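Local coordinates for putative cell adhesion protein (Bacteroides fragilis, PDB 4H40), which is probably a fimbrial (pilus) protein of the fimbrillin-like family, with an inferred role in cell adhesion, at residues 49-54 with 76-81; 18-23 with 87-92. All blocks are in the same frame, centred on the assembly; numbering follows the deposited sequence.

Interaction 1 of 2, residues 49-54 with 76-81; sequences FLLEDG and YLVRNA
Val-78 lays its CG1 branch over the backbone of the 49-54 loop, with CG1 3.6 Å from Glu-52 O and 3.9 Å from Leu-51 CB. CG1 does most of the touching, reaching Leu-51 O as well; CG2 only grazes Leu-51 CB. The polar half of the contact centres on Asp-53, whose carboxylate divides its oxygens between two donors. OD1 takes a hydrogen bond from Arg-79 NH1 at 2.8 Å on its syn side, which is also a salt bridge. OD2 of Asp-53 accepts Asn-80 N at 2.9 Å on its anti side. Each donor lies somewhat out of the carboxylate plane, whereas Asp-53 OD1 itself is close to the guanidinium plane. With CG anti to the backbone N (chi1 -168°), the Asp-53 side chain reaches to the end of strand 74-79; two partners on separate oxygens would limit its rotation. The carboxylate and guanidinium planes stand 55° apart, so the pair is not a coplanar, two-pronged one. Over one guanidinium face of Arg-79 sits Gly-54 CA, 3.6 Å above the plane and displaced toward the rim. The backbone closes the junction: Gly-54 N donates to Val-78 O at 2.8 Å in a fairly straight bond (161°), while Leu-77 CD1 rests 3.5 Å from Gly-54 O. Ser-55 continues with a backbone bond to Val-78, and Ile-57 with one to Tyr-76. The geometry thus marks the entry of a loop into an antiparallel strand pair, 56-62 with 74-79, while an inverse gamma turn centred on Asn-80 follows the latter strand in this beta-rich, fimbrillin-like fold.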
# COMPACT_ATOMS: atom_id res chain seq x y z
N PHE B 49 11.74 -26.96 -6.57
CA PHE B 49 11.60 -27.65 -5.31
C PHE B 49 11.11 -29.06 -5.55
O PHE B 49 10.56 -29.33 -6.62
CB PHE B 49 10.62 -26.91 -4.39
CG PHE B 49 11.11 -25.64 -3.76
CD1 PHE B 49 12.36 -25.11 -4.08
CD2 PHE B 49 10.32 -24.93 -2.86
CE1 PHE B 49 12.80 -23.91 -3.54
CE2 PHE B 49 10.77 -23.73 -2.28
CZ PHE B 49 12.01 -23.23 -2.63
N LEU B 50 11.31 -29.97 -4.58
CA LEU B 50 10.80 -31.33 -4.69
C LEU B 50 9.33 -31.29 -4.42
O LEU B 50 8.92 -30.48 -3.57
CB LEU B 50 11.47 -32.28 -3.69
CG LEU B 50 12.97 -32.46 -3.68
CD1 LEU B 50 13.36 -33.33 -2.51
CD2 LEU B 50 13.47 -33.09 -4.96
N LEU B 51 8.54 -32.16 -5.07
CA LEU B 51 7.10 -32.24 -4.80
C LEU B 51 6.95 -32.58 -3.32
O LEU B 51 7.73 -33.38 -2.81
CB LEU B 51 6.43 -33.30 -5.70
CG LEU B 51 6.55 -33.08 -7.22
CD1 LEU B 51 6.02 -34.27 -8.00
CD2 LEU B 51 5.85 -31.80 -7.65
N GLU B 52 6.03 -31.92 -2.62
CA GLU B 52 5.88 -32.13 -1.18
C GLU B 52 5.43 -33.56 -0.84
O GLU B 52 4.59 -34.15 -1.51
CB GLU B 52 4.92 -31.09 -0.55
CG GLU B 52 5.39 -29.63 -0.68
CD GLU B 52 6.78 -29.28 -0.16
OE1 GLU B 52 7.16 -29.80 0.91
OE2 GLU B 52 7.48 -28.48 -0.83
N ASP B 53 6.09 -34.15 0.16
CA ASP B 53 5.80 -35.49 0.64
C ASP B 53 4.32 -35.60 1.04
O ASP B 53 3.82 -34.72 1.75
CB ASP B 53 6.73 -35.81 1.83
CG ASP B 53 6.76 -37.26 2.25
OD1 ASP B 53 5.84 -37.68 2.98
OD2 ASP B 53 7.74 -37.95 1.91
N GLY B 54 3.63 -36.63 0.53
CA GLY B 54 2.22 -36.88 0.82
C GLY B 54 1.25 -36.27 -0.16
O GLY B 54 0.05 -36.56 -0.11
N TYR B 76 -0.92 -40.70 -8.43
CA TYR B 76 0.27 -41.16 -7.71
C TYR B 76 0.44 -40.46 -6.37
O TYR B 76 0.02 -39.31 -6.24
CB TYR B 76 1.54 -40.94 -8.55
CG TYR B 76 1.59 -41.82 -9.77
CD1 TYR B 76 1.01 -41.42 -10.97
CD2 TYR B 76 2.25 -43.04 -9.75
CE1 TYR B 76 1.05 -42.22 -12.11
CE2 TYR B 76 2.29 -43.86 -10.88
CZ TYR B 76 1.69 -43.45 -12.06
OH TYR B 76 1.77 -44.20 -13.20
N LEU B 77 1.05 -41.15 -5.39
CA LEU B 77 1.35 -40.58 -4.07
C LEU B 77 2.84 -40.27 -4.02
O LEU B 77 3.66 -41.09 -4.45
CB LEU B 77 0.90 -41.50 -2.92
CG LEU B 77 1.15 -40.97 -1.50
CD1 LEU B 77 0.20 -39.85 -1.14
CD2 LEU B 77 1.03 -42.07 -0.50
N VAL B 78 3.18 -39.08 -3.55
CA VAL B 78 4.57 -38.62 -3.46
C VAL B 78 5.14 -38.99 -2.09
O VAL B 78 4.50 -38.74 -1.06
CB VAL B 78 4.70 -37.09 -3.74
CG1 VAL B 78 6.14 -36.59 -3.60
CG2 VAL B 78 4.12 -36.70 -5.09
N ARG B 79 6.34 -39.58 -2.09
CA ARG B 79 7.12 -39.90 -0.91
C ARG B 79 8.57 -39.59 -1.22
O ARG B 79 9.17 -40.20 -2.12
CB ARG B 79 6.94 -41.36 -0.40
CG ARG B 79 5.58 -41.71 0.19
CD ARG B 79 5.17 -40.94 1.44
NE ARG B 79 3.75 -41.14 1.72
CZ ARG B 79 3.02 -40.39 2.55
NH1 ARG B 79 3.58 -39.38 3.20
NH2 ARG B 79 1.73 -40.65 2.73
N ASN B 80 9.13 -38.60 -0.51
CA ASN B 80 10.51 -38.15 -0.65
C ASN B 80 11.44 -39.17 0.03
O ASN B 80 12.17 -38.84 0.97
CB ASN B 80 10.68 -36.73 -0.10
CG ASN B 80 10.07 -35.65 -0.97
OD1 ASN B 80 9.56 -35.90 -2.07
ND2 ASN B 80 10.12 -34.43 -0.50
N ALA B 81 11.38 -40.41 -0.48
CA ALA B 81 12.10 -41.57 0.02
C ALA B 81 13.27 -41.99 -0.88
O ALA B 81 13.97 -42.93 -0.52
CB ALA B 81 11.12 -42.72 0.20

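Interaction 2 of 2, residues 18-23 with 87-92; sequences PVAGGY and SLLYPC
The pyrrolidine ring of Pro-18 receives Leu-89 CD1 above one face, displaced beyond the ring's CB corner. The evidence for this off-centre approach is that Leu-89 CD1 stands about 3 Å above the mean plane of the Pro-18 ring and about as far sideways from its centre, on the CB side, 3.9 Å from Pro-18 CB. The same methyl also serves the backbone that follows the ring: CD1 of Leu-89 is 3.4 Å from Pro-18 O and 3.5 Å from Ala-20 N. One leucine branch is therefore lodged against the chain from Pro-18 to Ala-20, and it makes the closest approaches, with CB and CG also near Pro-18 O. In Leu-89, chi1 of -59° sets CG anti to the carbonyl carbon, and chi2 of 164° then extends CD1 toward Pro-18 and Ala-20. A second meeting point lies two residues away on each segment, where Ala-20 CB abuts Ser-87 CB at 3.8 Å. Ser-87 OG bonds Asn-80, while CB meets the alanine. No hydrogen bond joins the segments, and their nearest CA atoms, Ala-20 and Ser-87, remain 6.3 Å apart; the contact is van der Waals packing of Leu-89 on the backbone and side chains of Pro-18 and Ala-20, and of Ser-87 CB on Ala-20 CB. Beyond it, Val-19 pairs through its backbone with Leu-172 and Leu-174, and Leu-88 with Arg-79, so the contact joins strand 14-19, neighbour of 169-173, to strand 88-94, which lies antiparallel to 74-79.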
# COMPACT_ATOMS: atom_id res chain seq x y z
N PRO B 18 6.77 -43.35 -13.68
CA PRO B 18 6.97 -41.90 -13.79
C PRO B 18 7.98 -41.39 -12.76
O PRO B 18 8.03 -41.87 -11.62
CB PRO B 18 5.57 -41.33 -13.58
CG PRO B 18 4.87 -42.32 -12.78
CD PRO B 18 5.51 -43.67 -12.98
N VAL B 19 8.81 -40.44 -13.19
CA VAL B 19 9.85 -39.83 -12.35
C VAL B 19 9.51 -38.35 -12.19
O VAL B 19 9.39 -37.62 -13.18
CB VAL B 19 11.26 -40.10 -12.94
CG1 VAL B 19 12.32 -39.16 -12.37
CG2 VAL B 19 11.66 -41.56 -12.71
N ALA B 20 9.30 -37.93 -10.93
CA ALA B 20 8.95 -36.56 -10.53
C ALA B 20 9.93 -35.52 -11.07
O ALA B 20 11.15 -35.74 -11.04
CB ALA B 20 8.88 -36.46 -9.01
N GLY B 21 9.38 -34.41 -11.56
CA GLY B 21 10.17 -33.32 -12.12
C GLY B 21 10.21 -32.09 -11.24
O GLY B 21 10.84 -31.09 -11.60
N GLY B 22 9.54 -32.17 -10.09
CA GLY B 22 9.47 -31.11 -9.10
C GLY B 22 8.46 -30.03 -9.41
O GLY B 22 7.55 -30.24 -10.22
N TYR B 23 8.59 -28.89 -8.73
CA TYR B 23 7.69 -27.78 -9.01
C TYR B 23 8.40 -26.44 -8.83
O TYR B 23 9.42 -26.34 -8.13
CB TYR B 23 6.40 -27.85 -8.16
CG TYR B 23 6.54 -27.42 -6.71
CD1 TYR B 23 6.99 -28.31 -5.74
CD2 TYR B 23 6.12 -26.17 -6.30
CE1 TYR B 23 7.02 -27.95 -4.39
CE2 TYR B 23 6.17 -25.79 -4.96
CZ TYR B 23 6.64 -26.68 -4.00
OH TYR B 23 6.69 -26.31 -2.68
N SER B 87 12.29 -37.52 -4.60
CA SER B 87 10.89 -37.93 -4.67
C SER B 87 10.71 -39.28 -5.41
O SER B 87 11.41 -39.56 -6.39
CB SER B 87 10.06 -36.85 -5.37
OG SER B 87 10.13 -35.62 -4.66
N LEU B 88 9.74 -40.10 -4.91
CA LEU B 88 9.29 -41.37 -5.49
C LEU B 88 7.76 -41.36 -5.66
O LEU B 88 7.06 -40.89 -4.75
CB LEU B 88 9.75 -42.58 -4.66
CG LEU B 88 11.27 -42.73 -4.43
CD1 LEU B 88 11.55 -43.87 -3.52
CD2 LEU B 88 12.04 -42.88 -5.74
N LEU B 89 7.25 -41.84 -6.82
CA LEU B 89 5.80 -41.81 -7.16
C LEU B 89 5.16 -43.20 -7.08
O LEU B 89 5.53 -44.12 -7.83
CB LEU B 89 5.58 -41.19 -8.54
CG LEU B 89 6.09 -39.75 -8.73
CD1 LEU B 89 6.17 -39.38 -10.20
CD2 LEU B 89 5.22 -38.77 -8.01
N TYR B 90 4.19 -43.35 -6.17
CA TYR B 90 3.51 -44.62 -5.92
C TYR B 90 2.08 -44.62 -6.42
O TYR B 90 1.28 -43.80 -5.96
CB TYR B 90 3.52 -44.96 -4.42
CG TYR B 90 4.91 -45.07 -3.83
CD1 TYR B 90 5.56 -43.96 -3.31
CD2 TYR B 90 5.57 -46.31 -3.79
CE1 TYR B 90 6.85 -44.06 -2.78
CE2 TYR B 90 6.86 -46.42 -3.26
CZ TYR B 90 7.49 -45.30 -2.75
OH TYR B 90 8.75 -45.41 -2.22
N PRO B 91 1.70 -45.57 -7.29
CA PRO B 91 0.31 -45.62 -7.76
C PRO B 91 -0.67 -45.66 -6.59
O PRO B 91 -0.44 -46.36 -5.61
CB PRO B 91 0.25 -46.92 -8.59
CG PRO B 91 1.65 -47.14 -9.03
CD PRO B 91 2.52 -46.64 -7.91
N CYS B 92 -1.72 -44.85 -6.67
CA CYS B 92 -2.72 -44.79 -5.61
C CYS B 92 -4.11 -44.57 -6.20
O CYS B 92 -4.27 -44.41 -7.41
CB CYS B 92 -2.36 -43.72 -4.58
SG CYS B 92 -2.46 -42.01 -5.19

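Interactions 1 and 2 have centres about 7 Å apart, and the former is nested in the chain loop closed by the latter. Antiparallel strands 74-79 and 88-94 connect them directly: Leu-77 N and Tyr-90 O, 2.7 Å apart, form a probable hydrogen bond. Val-78 and Leu-89 touch side by side, one turned to the 49-54 loop and the other to Pro-18 and Ala-20. Both outlying segments also meet, since Leu-51 touches Ala-20 and Tyr-23 OH bonds Glu-52 OE2. Tyr-76 CZ lies 3.4 Å from Pro-18 CG. The two contacts thus form one continuous patch.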